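Local coordinates for protein Endonuclease/exonuclease/phosphatase (Leptotrichia buccalis C-1013-b, PDB 3TEB) that probably acts as a magnesium-binding nuclease or related phosphoester hydrolase of the endonuclease/exonuclease/phosphatase family, at residues 137-142 / 172-177; 229-234 / 260-265; 107-112 / 123-128; 36-41 / 96-101. All coordinates share one frame; numbering follows the deposited sequence.

Interaction 1: residues 137-142 / 172-177; sequences IEFYSC and ILMGDF
Phe139 packs against two neighbours on the adjoining strand. The methyl CE of Met174, a selenomethionine, lies near the plane of the phenyl ring at its edge and comes 3.5 Å from Phe139 CB; a bend at chi3 (-75°) turns this methyl back across the strand gap. Ile172 runs alongside, its CB 3.9 Å from Phe139 CD1. Isoleucine suits this place because its CB and CG2 lie against the phenyl ring while CD1 extends to Ile137 CG2. Were Phe139 an alanine, Met174 CE and Ile172 would probably lose the ring they pack on, opening a gap toward Met4 and Ile6 of strand 4-10. On the other face Cys142 SG meets Leu173 CD2 at 3.7 Å and stands obliquely to the Phe177 ring, a sulfur-aromatic contact with SG 5.4 Å from the ring centroid. Strands 135-143 and 170-174 are the parallel arms of a beta-alpha-beta unit whose helix is 154-162, within the second sheet of the DNase I-like sandwich. Their backbones exchange regular parallel hydrogen bonds, from Ile172 N to Glu138 O at one end to Cys142 N to Met174 O near the other, where Asp176 N adds a weak bond to Cys142 O. Gly175 stands where the chain turns a corner after the strand; a CB there would run into Cys142 O. Farther out, Tyr140 OH bonds Glu138 OE1 (2.7 Å) from above the carboxylate plane, and Thr165, Asn167 and Asn169 also hold this buried acid.

Interaction 2: residues 229-234 / 260-265; sequences DYIFSN and IEVKIE
Tyr230 and Ile260 mark where the two backbones come nearest, with 7.3 Å between their CA atoms. The short axes of strands 229-233 and 260-264 run roughly the same way, 26° apart, and approach to 8.1 Å. No hydrogen bond joins them, for they are strands of two different sheets that meet through side chains. Ile231 is the chief bridge. Its CG1 stands anti to the carbonyl carbon (chi1 -73°) and the chain goes on nearly straight (chi2 157°), which carries CD1 in between two partners, 3.9 Å from Ile260 CG2 and 3.8 Å from Val262 CG2. The side chains, coming from facing sheets, interdigitate, an arrangement that branched aliphatic residues serve well because each offers methyls on two sides. Ile260 answers with its other branch: CD1 reaches the start of the facing strand, lying against the backbone carbonyl of Asp229 and 3.9 Å from Asp229 CB. The polar end of Asp229 is used otherwise, OD1 being bonded to His257 and Thr211, while Tyr230 points away and gives its hydroxyl a bond to Thr179 O. Thr8 and Ile6 of strand 4-10 lie against Ile231, and Ile172 and Met174 of the neighbouring strand touch it within its own sheet. Such face-to-face packing of aliphatic side chains forms the buried middle of the alpha-beta sandwich characteristic of the DNase I-like fold.

Interaction 3: residues 107-112 / 123-128; sequences DEFYCT and RRIVSI
Tyr110 offers one ring face to Arg124, whose CD lies 4.0 Å from the ring centroid in a CH-pi contact. The guanidinium follows, its plane only 21° from that of the ring, with Tyr110 CE2 over one of its faces; bends at chi2 and chi3 fold the arginine into this position. Arg123 N lies at the edge of the same ring. On the opposite side of the sheet, Phe109 has Ile125 CB over one face, 4.2 Å from its centroid. The polar ends are held from outside: Tyr110 OH by Ser84 O and Arg124 NE by Asn83 O. Strands 105-110 and 124-132 form an antiparallel pair at one end of the second sheet of the DNase I-like sandwich. Asp107 with Ser127 and Phe109 with Ile125 are its hydrogen-bonded pairs, the bond from Ile125 N to Phe109 O being nearly straight (168°). Beyond the strand, Cys111 packs its CB 3.6 Å from Ile125 CG1, on the side covered by Ile161 of helix 154-162. Thr112, with a small hydroxyl-bearing side chain, lets OG1 accept from Arg123 N (3.0 Å) and also bond Ala114 O. The guanidinium of Arg123 leads away, to His143 O and Ile120 O.

Interaction 4: residues 36-41 / 96-101; sequences DVIAMQ and AVITRH
Ile38 and Ile98 run alongside each other, their CB atoms 4.0 Å apart, in the middle of an antiparallel strand pair within the first sheet of the DNase I-like sandwich. Met40, a selenomethionine, bends at chi3 (-67°) to lay CE on Ile98 and on Ala96 CB. This face is covered by helix 61-69, and small Ala96 leaves room for the long methionine. On the other face of the sheet, Val37 CG1 meets Val97 CG1 at 3.9 Å, on the side turned to Phe139 and Ser141 of the second sheet. Paired backbone bonds join Ile38 with Ile98 and Met40 with Ala96. Past the last strand pair, the polar edge gathers round Asp36. Its OD1 takes His101 NE2 at 2.7 Å on the anti lone pair, with carboxylate and ring nearly coplanar (17°). The same oxygen lies over a face of the Arg100 guanidinium, 3.4 Å from NH1, a salt bridge by charge alone; NH1 also bonds Gln34 O. With an alanine in place of Asp36, His101 NE2 is likely to lose its acceptor and the Arg100 charge its mate. Asp36 O accepts from both Arg100 N and Thr99 OG1, and Thr99 OG1 in turn receives His101 N at 3.0 Å in an ST turn.

Interactions 1 and 3 lie in one sheet, which segment 229-234 of interaction 2 extends: probable hydrogen bonds from Phe139 N to Ile128 O (2.9 Å) and from Tyr230 N to Gly175 O (2.9 Å) tie the three together. Interaction 4 belongs to the facing sheet and meets interaction 1 where Ser141 OG lies 3.2 Å from Ala96 O, while Val126 CG1 of interaction 3 touches Val97 CG2. Interaction 2 bridges the same interface, its centre about 13 Å from that of interaction 4. Glu42 and Asp256, seen to bind magnesium in this protein, lie at one end of the sandwich; the side chain of Asp176 is about 6 Å from the magnesium ion, those of Asp229 and Arg123 about 9 Å.

Interaction 1: residues 137-142 / 172-177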
loop_
_atom_site.group_PDB
_atom_site.type_symbol
_atom_site.label_atom_id
_atom_site.label_comp_id
_atom_site.label_asym_id
_atom_site.label_seq_id
_atom_site.Cartn_x
_atom_site.Cartn_y
_atom_site.Cartn_z
ATOM N N ILE A 137 1.417 -14.235 9.375
ATOM C CA ILE A 137 1.654 -13.516 8.110
ATOM C C ILE A 137 2.021 -12.069 8.379
ATOM O O ILE A 137 1.385 -11.406 9.192
ATOM C CB ILE A 137 0.418 -13.559 7.169
ATOM C CG1 ILE A 137 -0.083 -15.003 6.985
ATOM C CG2 ILE A 137 0.747 -12.949 5.813
ATOM C CD1 ILE A 137 -1.526 -15.104 6.515
ATOM N N GLU A 138 3.053 -11.589 7.697
ATOM C CA GLU A 138 3.484 -10.201 7.827
ATOM C C GLU A 138 3.131 -9.433 6.584
ATOM O O GLU A 138 3.466 -9.853 5.488
ATOM C CB GLU A 138 4.980 -10.124 8.070
ATOM C CG GLU A 138 5.395 -10.699 9.414
ATOM C CD GLU A 138 6.884 -10.936 9.531
ATOM O OE1 GLU A 138 7.643 -10.413 8.694
ATOM O OE2 GLU A 138 7.296 -11.646 10.472
ATOM N N PHE A 139 2.427 -8.320 6.769
ATOM C CA PHE A 139 1.975 -7.450 5.676
ATOM C C PHE A 139 2.762 -6.148 5.699
ATOM O O PHE A 139 2.937 -5.556 6.754
ATOM C CB PHE A 139 0.485 -7.169 5.812
ATOM C CG PHE A 139 -0.380 -8.352 5.516
ATOM C CD1 PHE A 139 -0.750 -8.656 4.206
ATOM C CD2 PHE A 139 -0.829 -9.176 6.545
ATOM C CE1 PHE A 139 -1.555 -9.776 3.918
ATOM C CE2 PHE A 139 -1.641 -10.292 6.276
ATOM C CZ PHE A 139 -2.002 -10.589 4.954
ATOM N N TYR A 140 3.268 -5.711 4.554
ATOM C CA TYR A 140 4.102 -4.511 4.522
ATOM C C TYR A 140 3.549 -3.526 3.522
ATOM O O TYR A 140 3.337 -3.887 2.369
ATOM C CB TYR A 140 5.538 -4.851 4.123
ATOM C CG TYR A 140 6.312 -5.673 5.118
ATOM C CD1 TYR A 140 7.304 -5.089 5.899
ATOM C CD2 TYR A 140 6.076 -7.037 5.263
ATOM C CE1 TYR A 140 8.039 -5.842 6.820
ATOM C CE2 TYR A 140 6.799 -7.803 6.173
ATOM C CZ TYR A 140 7.779 -7.204 6.951
ATOM O OH TYR A 140 8.505 -7.959 7.857
ATOM N N SER A 141 3.322 -2.289 3.961
ATOM C CA SER A 141 2.849 -1.221 3.079
ATOM C C SER A 141 4.030 -0.375 2.626
ATOM O O SER A 141 4.700 0.236 3.450
ATOM C CB SER A 141 1.827 -0.362 3.803
ATOM O OG SER A 141 1.222 0.554 2.909
ATOM N N CYS A 142 4.296 -0.360 1.323
ATOM C CA CYS A 142 5.527 0.231 0.813
ATOM C C CYS A 142 5.266 1.280 -0.222
ATOM O O CYS A 142 4.368 1.129 -1.053
ATOM C CB CYS A 142 6.398 -0.814 0.146
ATOM S SG CYS A 142 6.332 -2.411 0.919
ATOM N N ILE A 172 4.022 -10.590 2.979
ATOM C CA ILE A 172 3.290 -10.004 1.849
ATOM C C ILE A 172 3.515 -8.502 1.825
ATOM O O ILE A 172 3.317 -7.789 2.811
ATOM C CB ILE A 172 1.802 -10.398 1.826
ATOM C CG1 ILE A 172 1.688 -11.869 1.439
ATOM C CG2 ILE A 172 1.038 -9.547 0.830
ATOM C CD1 ILE A 172 0.364 -12.485 1.751
ATOM N N LEU A 173 3.931 -8.040 0.664
ATOM C CA LEU A 173 4.637 -6.795 0.558
ATOM C C LEU A 173 3.959 -5.949 -0.524
ATOM O O LEU A 173 4.110 -6.209 -1.707
ATOM C CB LEU A 173 6.075 -7.162 0.237
ATOM C CG LEU A 173 7.212 -6.210 0.481
ATOM C CD1 LEU A 173 8.418 -6.987 0.919
ATOM C CD2 LEU A 173 7.445 -5.504 -0.842
HETATM N N MSE A 174 3.190 -4.952 -0.081
HETATM C CA MSE A 174 2.193 -4.236 -0.899
HETATM C C MSE A 174 2.511 -2.757 -1.122
HETATM O O MSE A 174 2.865 -2.031 -0.181
HETATM C CB MSE A 174 0.829 -4.285 -0.202
HETATM C CG MSE A 174 0.239 -5.656 0.004
HETATM SE SE MSE A 174 -1.230 -5.615 1.295
HETATM C CE MSE A 174 -0.158 -5.422 2.875
ATOM N N GLY A 175 2.348 -2.300 -2.360
ATOM C CA GLY A 175 2.346 -0.869 -2.619
ATOM C C GLY A 175 2.952 -0.335 -3.901
ATOM O O GLY A 175 3.124 -1.045 -4.897
ATOM N N ASP A 176 3.268 0.954 -3.852
ATOM C CA ASP A 176 3.711 1.699 -5.009
ATOM C C ASP A 176 5.215 1.594 -5.124
ATOM O O ASP A 176 5.937 2.079 -4.255
ATOM C CB ASP A 176 3.289 3.153 -4.858
ATOM C CG ASP A 176 3.610 3.991 -6.087
ATOM O OD1 ASP A 176 3.903 3.417 -7.173
ATOM O OD2 ASP A 176 3.559 5.239 -5.959
ATOM N N PHE A 177 5.684 0.966 -6.197
ATOM C CA PHE A 177 7.112 0.719 -6.370
ATOM C C PHE A 177 7.775 1.645 -7.381
ATOM O O PHE A 177 9.000 1.572 -7.581
ATOM C CB PHE A 177 7.370 -0.749 -6.713
ATOM C CG PHE A 177 7.297 -1.651 -5.527
ATOM C CD1 PHE A 177 6.057 -2.004 -4.980
ATOM C CD2 PHE A 177 8.468 -2.131 -4.924
ATOM C CE1 PHE A 177 5.979 -2.827 -3.848
ATOM C CE2 PHE A 177 8.410 -2.959 -3.791
ATOM C CZ PHE A 177 7.161 -3.306 -3.251
#

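Interaction 2: residues 229-234 / 260-265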
loop_
_atom_site.group_PDB
_atom_site.type_symbol
_atom_site.label_atom_id
_atom_site.label_comp_id
_atom_site.label_asym_id
_atom_site.label_seq_id
_atom_site.Cartn_x
_atom_site.Cartn_y
_atom_site.Cartn_z
ATOM N N ASP A 229 2.172 -0.222 -9.358
ATOM C CA ASP A 229 1.777 -0.728 -8.045
ATOM C C ASP A 229 1.795 -2.254 -8.066
ATOM O O ASP A 229 1.518 -2.868 -9.104
ATOM C CB ASP A 229 0.369 -0.233 -7.698
ATOM C CG ASP A 229 0.275 1.300 -7.622
ATOM O OD1 ASP A 229 0.207 1.964 -8.690
ATOM O OD2 ASP A 229 0.239 1.835 -6.486
ATOM N N TYR A 230 2.121 -2.873 -6.932
ATOM C CA TYR A 230 2.216 -4.331 -6.880
ATOM C C TYR A 230 1.779 -4.939 -5.566
ATOM O O TYR A 230 1.621 -4.251 -4.566
ATOM C CB TYR A 230 3.652 -4.785 -7.118
ATOM C CG TYR A 230 4.288 -4.308 -8.391
ATOM C CD1 TYR A 230 4.225 -5.075 -9.550
ATOM C CD2 TYR A 230 4.981 -3.100 -8.432
ATOM C CE1 TYR A 230 4.827 -4.651 -10.724
ATOM C CE2 TYR A 230 5.584 -2.662 -9.598
ATOM C CZ TYR A 230 5.508 -3.444 -10.739
ATOM O OH TYR A 230 6.109 -3.013 -11.897
ATOM N N ILE A 231 1.604 -6.253 -5.592
ATOM C CA ILE A 231 1.542 -7.056 -4.389
ATOM C C ILE A 231 2.507 -8.241 -4.562
ATOM O O ILE A 231 2.242 -9.168 -5.327
ATOM C CB ILE A 231 0.094 -7.466 -4.054
ATOM C CG1 ILE A 231 -0.662 -6.248 -3.531
ATOM C CG2 ILE A 231 0.061 -8.546 -2.981
ATOM C CD1 ILE A 231 -2.140 -6.339 -3.673
ATOM N N PHE A 232 3.645 -8.168 -3.873
ATOM C CA PHE A 232 4.676 -9.196 -3.923
ATOM C C PHE A 232 4.555 -10.130 -2.734
ATOM O O PHE A 232 3.915 -9.808 -1.728
ATOM C CB PHE A 232 6.077 -8.572 -3.909
ATOM C CG PHE A 232 6.386 -7.732 -5.111
ATOM C CD1 PHE A 232 6.470 -8.301 -6.377
ATOM C CD2 PHE A 232 6.617 -6.371 -4.976
ATOM C CE1 PHE A 232 6.756 -7.516 -7.495
ATOM C CE2 PHE A 232 6.910 -5.583 -6.081
ATOM C CZ PHE A 232 6.975 -6.156 -7.345
ATOM N N SER A 233 5.214 -11.277 -2.848
ATOM C CA SER A 233 5.180 -12.326 -1.854
ATOM C C SER A 233 6.589 -12.906 -1.746
ATOM O O SER A 233 7.318 -12.919 -2.739
ATOM C CB SER A 233 4.210 -13.401 -2.335
ATOM O OG SER A 233 3.896 -14.312 -1.302
ATOM N N ASN A 234 6.981 -13.378 -0.560
ATOM C CA ASN A 234 8.292 -14.021 -0.389
ATOM C C ASN A 234 8.228 -15.513 -0.626
ATOM O O ASN A 234 9.246 -16.194 -0.626
ATOM C CB ASN A 234 8.873 -13.746 0.998
ATOM C CG ASN A 234 8.049 -14.357 2.116
ATOM O OD1 ASN A 234 6.837 -14.538 1.987
ATOM N ND2 ASN A 234 8.701 -14.653 3.231
ATOM N N ILE A 260 -5.082 -2.109 -6.549
ATOM C CA ILE A 260 -5.035 -3.531 -6.871
ATOM C C ILE A 260 -5.742 -4.301 -5.784
ATOM O O ILE A 260 -5.581 -4.037 -4.590
ATOM C CB ILE A 260 -3.590 -4.066 -7.005
ATOM C CG1 ILE A 260 -2.889 -3.443 -8.201
ATOM C CG2 ILE A 260 -3.574 -5.579 -7.171
ATOM C CD1 ILE A 260 -1.411 -3.675 -8.176
ATOM N N GLU A 261 -6.508 -5.275 -6.234
ATOM C CA GLU A 261 -7.370 -6.051 -5.398
ATOM C C GLU A 261 -7.074 -7.523 -5.709
ATOM O O GLU A 261 -7.264 -7.983 -6.835
ATOM C CB GLU A 261 -8.797 -5.659 -5.744
ATOM C CG GLU A 261 -9.886 -6.470 -5.099
ATOM C CD GLU A 261 -11.205 -6.423 -5.888
ATOM O OE1 GLU A 261 -12.198 -7.024 -5.399
ATOM O OE2 GLU A 261 -11.250 -5.808 -6.990
ATOM N N VAL A 262 -6.596 -8.254 -4.707
ATOM C CA VAL A 262 -6.076 -9.609 -4.897
ATOM C C VAL A 262 -6.773 -10.593 -3.960
ATOM O O VAL A 262 -6.998 -10.282 -2.786
ATOM C CB VAL A 262 -4.538 -9.627 -4.645
ATOM C CG1 VAL A 262 -4.025 -11.021 -4.450
ATOM C CG2 VAL A 262 -3.802 -8.979 -5.795
ATOM N N LYS A 263 -7.112 -11.773 -4.477
ATOM C CA LYS A 263 -7.695 -12.840 -3.657
ATOM C C LYS A 263 -6.732 -14.038 -3.482
ATOM O O LYS A 263 -6.290 -14.636 -4.460
ATOM C CB LYS A 263 -9.049 -13.276 -4.232
ATOM C CG LYS A 263 -9.884 -14.118 -3.274
ATOM C CD LYS A 263 -11.082 -14.743 -3.977
ATOM C CE LYS A 263 -11.491 -16.053 -3.299
ATOM N NZ LYS A 263 -12.262 -16.957 -4.221
ATOM N N ILE A 264 -6.402 -14.364 -2.232
ATOM C CA ILE A 264 -5.475 -15.458 -1.912
ATOM C C ILE A 264 -6.183 -16.508 -1.074
ATOM O O ILE A 264 -6.938 -16.168 -0.168
ATOM C CB ILE A 264 -4.274 -15.000 -1.024
ATOM C CG1 ILE A 264 -3.843 -13.544 -1.285
ATOM C CG2 ILE A 264 -3.121 -16.026 -1.098
ATOM C CD1 ILE A 264 -2.733 -13.362 -2.293
ATOM N N GLU A 265 -5.925 -17.782 -1.337
ATOM C CA GLU A 265 -6.393 -18.787 -0.394
ATOM C C GLU A 265 -5.288 -19.671 0.167
ATOM O O GLU A 265 -4.347 -20.041 -0.540
ATOM C CB GLU A 265 -7.595 -19.584 -0.926
ATOM C CG GLU A 265 -7.329 -20.577 -2.045
ATOM C CD GLU A 265 -8.610 -20.962 -2.780
ATOM O OE1 GLU A 265 -9.317 -20.025 -3.251
ATOM O OE2 GLU A 265 -8.897 -22.188 -2.888
#

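Interaction 3: residues 107-112 / 123-128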
loop_
_atom_site.group_PDB
_atom_site.type_symbol
_atom_site.label_atom_id
_atom_site.label_comp_id
_atom_site.label_asym_id
_atom_site.label_seq_id
_atom_site.Cartn_x
_atom_site.Cartn_y
_atom_site.Cartn_z
ATOM N N ASP A 107 5.313 -2.840 13.134
ATOM C CA ASP A 107 6.568 -2.119 13.068
ATOM C C ASP A 107 6.456 -0.954 12.110
ATOM O O ASP A 107 5.677 -0.990 11.156
ATOM C CB ASP A 107 7.719 -3.048 12.672
ATOM C CG ASP A 107 9.067 -2.605 13.248
ATOM O OD1 ASP A 107 9.183 -1.424 13.674
ATOM O OD2 ASP A 107 10.015 -3.436 13.265
ATOM N N GLU A 108 7.230 0.085 12.408
ATOM C CA GLU A 108 7.363 1.278 11.596
ATOM C C GLU A 108 8.850 1.525 11.524
ATOM O O GLU A 108 9.499 1.663 12.565
ATOM C CB GLU A 108 6.695 2.445 12.303
ATOM C CG GLU A 108 5.224 2.216 12.590
ATOM C CD GLU A 108 4.661 3.132 13.670
ATOM O OE1 GLU A 108 5.231 4.233 13.907
ATOM O OE2 GLU A 108 3.630 2.748 14.283
ATOM N N PHE A 109 9.403 1.561 10.315
ATOM C CA PHE A 109 10.851 1.734 10.159
ATOM C C PHE A 109 11.201 2.247 8.774
ATOM O O PHE A 109 10.396 2.128 7.847
ATOM C CB PHE A 109 11.578 0.407 10.408
ATOM C CG PHE A 109 11.208 -0.665 9.433
ATOM C CD1 PHE A 109 10.014 -1.366 9.570
ATOM C CD2 PHE A 109 12.030 -0.954 8.362
ATOM C CE1 PHE A 109 9.656 -2.339 8.661
ATOM C CE2 PHE A 109 11.676 -1.922 7.455
ATOM C CZ PHE A 109 10.486 -2.617 7.603
ATOM N N TYR A 110 12.406 2.798 8.638
ATOM C CA TYR A 110 12.898 3.274 7.358
ATOM C C TYR A 110 13.505 2.145 6.579
ATOM O O TYR A 110 14.381 1.436 7.074
ATOM C CB TYR A 110 13.935 4.385 7.537
ATOM C CG TYR A 110 13.305 5.724 7.865
ATOM C CD1 TYR A 110 12.654 6.459 6.884
ATOM C CD2 TYR A 110 13.339 6.242 9.161
ATOM C CE1 TYR A 110 12.067 7.671 7.186
ATOM C CE2 TYR A 110 12.757 7.447 9.469
ATOM C CZ TYR A 110 12.117 8.164 8.484
ATOM O OH TYR A 110 11.518 9.377 8.772
ATOM N N CYS A 111 13.039 1.968 5.352
ATOM C CA CYS A 111 13.671 1.027 4.450
ATOM C C CYS A 111 14.748 1.711 3.588
ATOM O O CYS A 111 15.404 1.073 2.769
ATOM C CB CYS A 111 12.617 0.370 3.573
ATOM S SG CYS A 111 12.031 1.447 2.267
ATOM N N THR A 112 14.934 3.008 3.771
ATOM C CA THR A 112 15.872 3.749 2.945
ATOM C C THR A 112 17.112 4.170 3.732
ATOM O O THR A 112 17.124 4.138 4.964
ATOM C CB THR A 112 15.186 4.980 2.348
ATOM O OG1 THR A 112 14.580 5.736 3.401
ATOM C CG2 THR A 112 14.106 4.554 1.393
ATOM N N ARG A 123 11.849 7.011 3.308
ATOM C CA ARG A 123 10.585 6.275 3.270
ATOM C C ARG A 123 10.456 5.296 4.408
ATOM O O ARG A 123 11.264 4.393 4.549
ATOM C CB ARG A 123 10.439 5.524 1.951
ATOM C CG ARG A 123 10.600 6.378 0.720
ATOM C CD ARG A 123 9.442 7.327 0.590
ATOM N NE ARG A 123 9.701 8.340 -0.425
ATOM C CZ ARG A 123 9.199 8.310 -1.655
ATOM N NH1 ARG A 123 8.397 7.319 -2.028
ATOM N NH2 ARG A 123 9.494 9.276 -2.511
ATOM N N ARG A 124 9.431 5.479 5.219
ATOM C CA ARG A 124 9.149 4.596 6.338
ATOM C C ARG A 124 8.135 3.526 5.868
ATOM O O ARG A 124 7.254 3.810 5.055
ATOM C CB ARG A 124 8.606 5.432 7.502
ATOM C CG ARG A 124 8.530 4.775 8.853
ATOM C CD ARG A 124 9.482 5.360 9.888
ATOM N NE ARG A 124 9.118 6.707 10.290
ATOM C CZ ARG A 124 9.587 7.340 11.367
ATOM N NH1 ARG A 124 10.436 6.746 12.178
ATOM N NH2 ARG A 124 9.204 8.589 11.633
ATOM N N ILE A 125 8.285 2.297 6.358
ATOM C CA ILE A 125 7.382 1.195 6.025
ATOM C C ILE A 125 6.516 0.844 7.231
ATOM O O ILE A 125 6.933 0.999 8.375
ATOM C CB ILE A 125 8.198 -0.039 5.621
ATOM C CG1 ILE A 125 9.185 0.303 4.489
ATOM C CG2 ILE A 125 7.306 -1.183 5.243
ATOM C CD1 ILE A 125 8.547 0.540 3.090
ATOM N N VAL A 126 5.300 0.387 6.989
ATOM C CA VAL A 126 4.478 -0.104 8.081
ATOM C C VAL A 126 4.256 -1.592 7.898
ATOM O O VAL A 126 3.791 -2.028 6.835
ATOM C CB VAL A 126 3.129 0.615 8.162
ATOM C CG1 VAL A 126 2.247 -0.011 9.219
ATOM C CG2 VAL A 126 3.361 2.034 8.518
ATOM N N SER A 127 4.597 -2.371 8.924
ATOM C CA SER A 127 4.314 -3.797 8.900
ATOM C C SER A 127 3.343 -4.198 9.989
ATOM O O SER A 127 3.252 -3.557 11.035
ATOM C CB SER A 127 5.584 -4.628 8.982
ATOM O OG SER A 127 6.065 -4.675 10.304
ATOM N N ILE A 128 2.637 -5.285 9.714
ATOM C CA ILE A 128 1.605 -5.818 10.563
ATOM C C ILE A 128 1.778 -7.352 10.613
ATOM O O ILE A 128 2.090 -7.981 9.599
ATOM C CB ILE A 128 0.218 -5.305 10.045
ATOM C CG1 ILE A 128 -0.582 -4.728 11.180
ATOM C CG2 ILE A 128 -0.595 -6.308 9.232
ATOM C CD1 ILE A 128 0.104 -3.540 11.763
#

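Interaction 4: residues 36-41 / 96-101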
loop_
_atom_site.group_PDB
_atom_site.type_symbol
_atom_site.label_atom_id
_atom_site.label_comp_id
_atom_site.label_asym_id
_atom_site.label_seq_id
_atom_site.Cartn_x
_atom_site.Cartn_y
_atom_site.Cartn_z
ATOM N N ASP A 36 -9.675 -7.990 4.123
ATOM C CA ASP A 36 -8.966 -8.359 5.331
ATOM C C ASP A 36 -7.889 -7.344 5.645
ATOM O O ASP A 36 -7.670 -6.998 6.809
ATOM C CB ASP A 36 -8.330 -9.736 5.192
ATOM C CG ASP A 36 -9.356 -10.839 5.045
ATOM O OD1 ASP A 36 -9.607 -11.546 6.048
ATOM O OD2 ASP A 36 -9.917 -10.995 3.936
ATOM N N VAL A 37 -7.204 -6.872 4.609
ATOM C CA VAL A 37 -6.092 -5.943 4.797
ATOM C C VAL A 37 -6.078 -4.874 3.703
ATOM O O VAL A 37 -6.094 -5.202 2.521
ATOM C CB VAL A 37 -4.735 -6.696 4.809
ATOM C CG1 VAL A 37 -3.565 -5.718 4.793
ATOM C CG2 VAL A 37 -4.644 -7.640 6.004
ATOM N N ILE A 38 -6.052 -3.605 4.098
ATOM C CA ILE A 38 -5.894 -2.516 3.140
ATOM C C ILE A 38 -4.542 -1.845 3.333
ATOM O O ILE A 38 -4.215 -1.402 4.441
ATOM C CB ILE A 38 -6.994 -1.467 3.280
ATOM C CG1 ILE A 38 -8.369 -2.067 2.968
ATOM C CG2 ILE A 38 -6.725 -0.299 2.343
ATOM C CD1 ILE A 38 -9.166 -2.455 4.187
ATOM N N ALA A 39 -3.745 -1.787 2.268
ATOM C CA ALA A 39 -2.456 -1.102 2.326
ATOM C C ALA A 39 -2.569 0.224 1.575
ATOM O O ALA A 39 -3.062 0.265 0.457
ATOM C CB ALA A 39 -1.350 -1.977 1.750
HETATM N N MSE A 40 -2.137 1.313 2.199
HETATM C CA MSE A 40 -2.279 2.645 1.616
HETATM C C MSE A 40 -0.974 3.421 1.634
HETATM O O MSE A 40 -0.219 3.369 2.626
HETATM C CB MSE A 40 -3.336 3.427 2.365
HETATM C CG MSE A 40 -4.727 2.974 2.052
HETATM SE SE MSE A 40 -6.009 3.991 3.093
HETATM C CE MSE A 40 -5.522 3.307 4.854
ATOM N N GLN A 41 -0.716 4.128 0.534
ATOM C CA GLN A 41 0.441 5.003 0.420
ATOM C C GLN A 41 0.001 6.435 0.139
ATOM O O GLN A 41 -1.154 6.693 -0.235
ATOM C CB GLN A 41 1.390 4.518 -0.673
ATOM C CG GLN A 41 1.794 3.059 -0.564
ATOM C CD GLN A 41 0.710 2.115 -1.062
ATOM O OE1 GLN A 41 0.057 2.385 -2.079
ATOM N NE2 GLN A 41 0.503 1.009 -0.348
ATOM N N ALA A 96 -0.063 3.622 5.452
ATOM C CA ALA A 96 -0.904 3.029 6.476
ATOM C C ALA A 96 -1.351 1.629 6.108
ATOM O O ALA A 96 -1.178 1.188 4.969
ATOM C CB ALA A 96 -2.083 3.906 6.771
ATOM N N VAL A 97 -1.889 0.921 7.093
ATOM C CA VAL A 97 -2.530 -0.360 6.870
ATOM C C VAL A 97 -3.812 -0.337 7.676
ATOM O O VAL A 97 -3.805 0.053 8.839
ATOM C CB VAL A 97 -1.669 -1.533 7.393
ATOM C CG1 VAL A 97 -2.407 -2.841 7.217
ATOM C CG2 VAL A 97 -0.321 -1.597 6.695
ATOM N N ILE A 98 -4.916 -0.723 7.062
ATOM C CA ILE A 98 -6.153 -0.948 7.809
ATOM C C ILE A 98 -6.410 -2.449 7.861
ATOM O O ILE A 98 -6.089 -3.169 6.907
ATOM C CB ILE A 98 -7.371 -0.298 7.133
ATOM C CG1 ILE A 98 -7.146 1.200 6.863
ATOM C CG2 ILE A 98 -8.623 -0.533 7.959
ATOM C CD1 ILE A 98 -7.154 2.096 8.090
ATOM N N THR A 99 -6.983 -2.936 8.957
ATOM C CA THR A 99 -7.269 -4.360 9.024
ATOM C C THR A 99 -8.501 -4.723 9.819
ATOM O O THR A 99 -8.825 -4.068 10.802
ATOM C CB THR A 99 -6.018 -5.217 9.441
ATOM O OG1 THR A 99 -6.373 -6.607 9.433
ATOM C CG2 THR A 99 -5.450 -4.818 10.801
ATOM N N ARG A 100 -9.167 -5.775 9.348
ATOM C CA ARG A 100 -10.299 -6.430 9.997
ATOM C C ARG A 100 -9.859 -7.287 11.178
ATOM O O ARG A 100 -10.667 -7.581 12.073
ATOM C CB ARG A 100 -10.941 -7.378 9.002
ATOM C CG ARG A 100 -12.294 -7.027 8.532
ATOM C CD ARG A 100 -12.690 -7.948 7.394
ATOM N NE ARG A 100 -12.823 -9.336 7.835
ATOM C CZ ARG A 100 -12.827 -10.399 7.031
ATOM N NH1 ARG A 100 -12.707 -10.261 5.720
ATOM N NH2 ARG A 100 -12.937 -11.617 7.546
ATOM N N HIS A 101 -8.593 -7.709 11.149
ATOM C CA HIS A 101 -8.030 -8.638 12.120
ATOM C C HIS A 101 -7.224 -7.959 13.196
ATOM O O HIS A 101 -6.585 -6.949 12.950
ATOM C CB HIS A 101 -7.101 -9.609 11.415
ATOM C CG HIS A 101 -7.764 -10.393 10.333
ATOM N ND1 HIS A 101 -8.657 -11.410 10.594
ATOM C CD2 HIS A 101 -7.665 -10.312 8.987
ATOM C CE1 HIS A 101 -9.082 -11.921 9.451
ATOM N NE2 HIS A 101 -8.498 -11.268 8.460
HETATM O O HOH W 1 -11.928 -11.782 2.884
#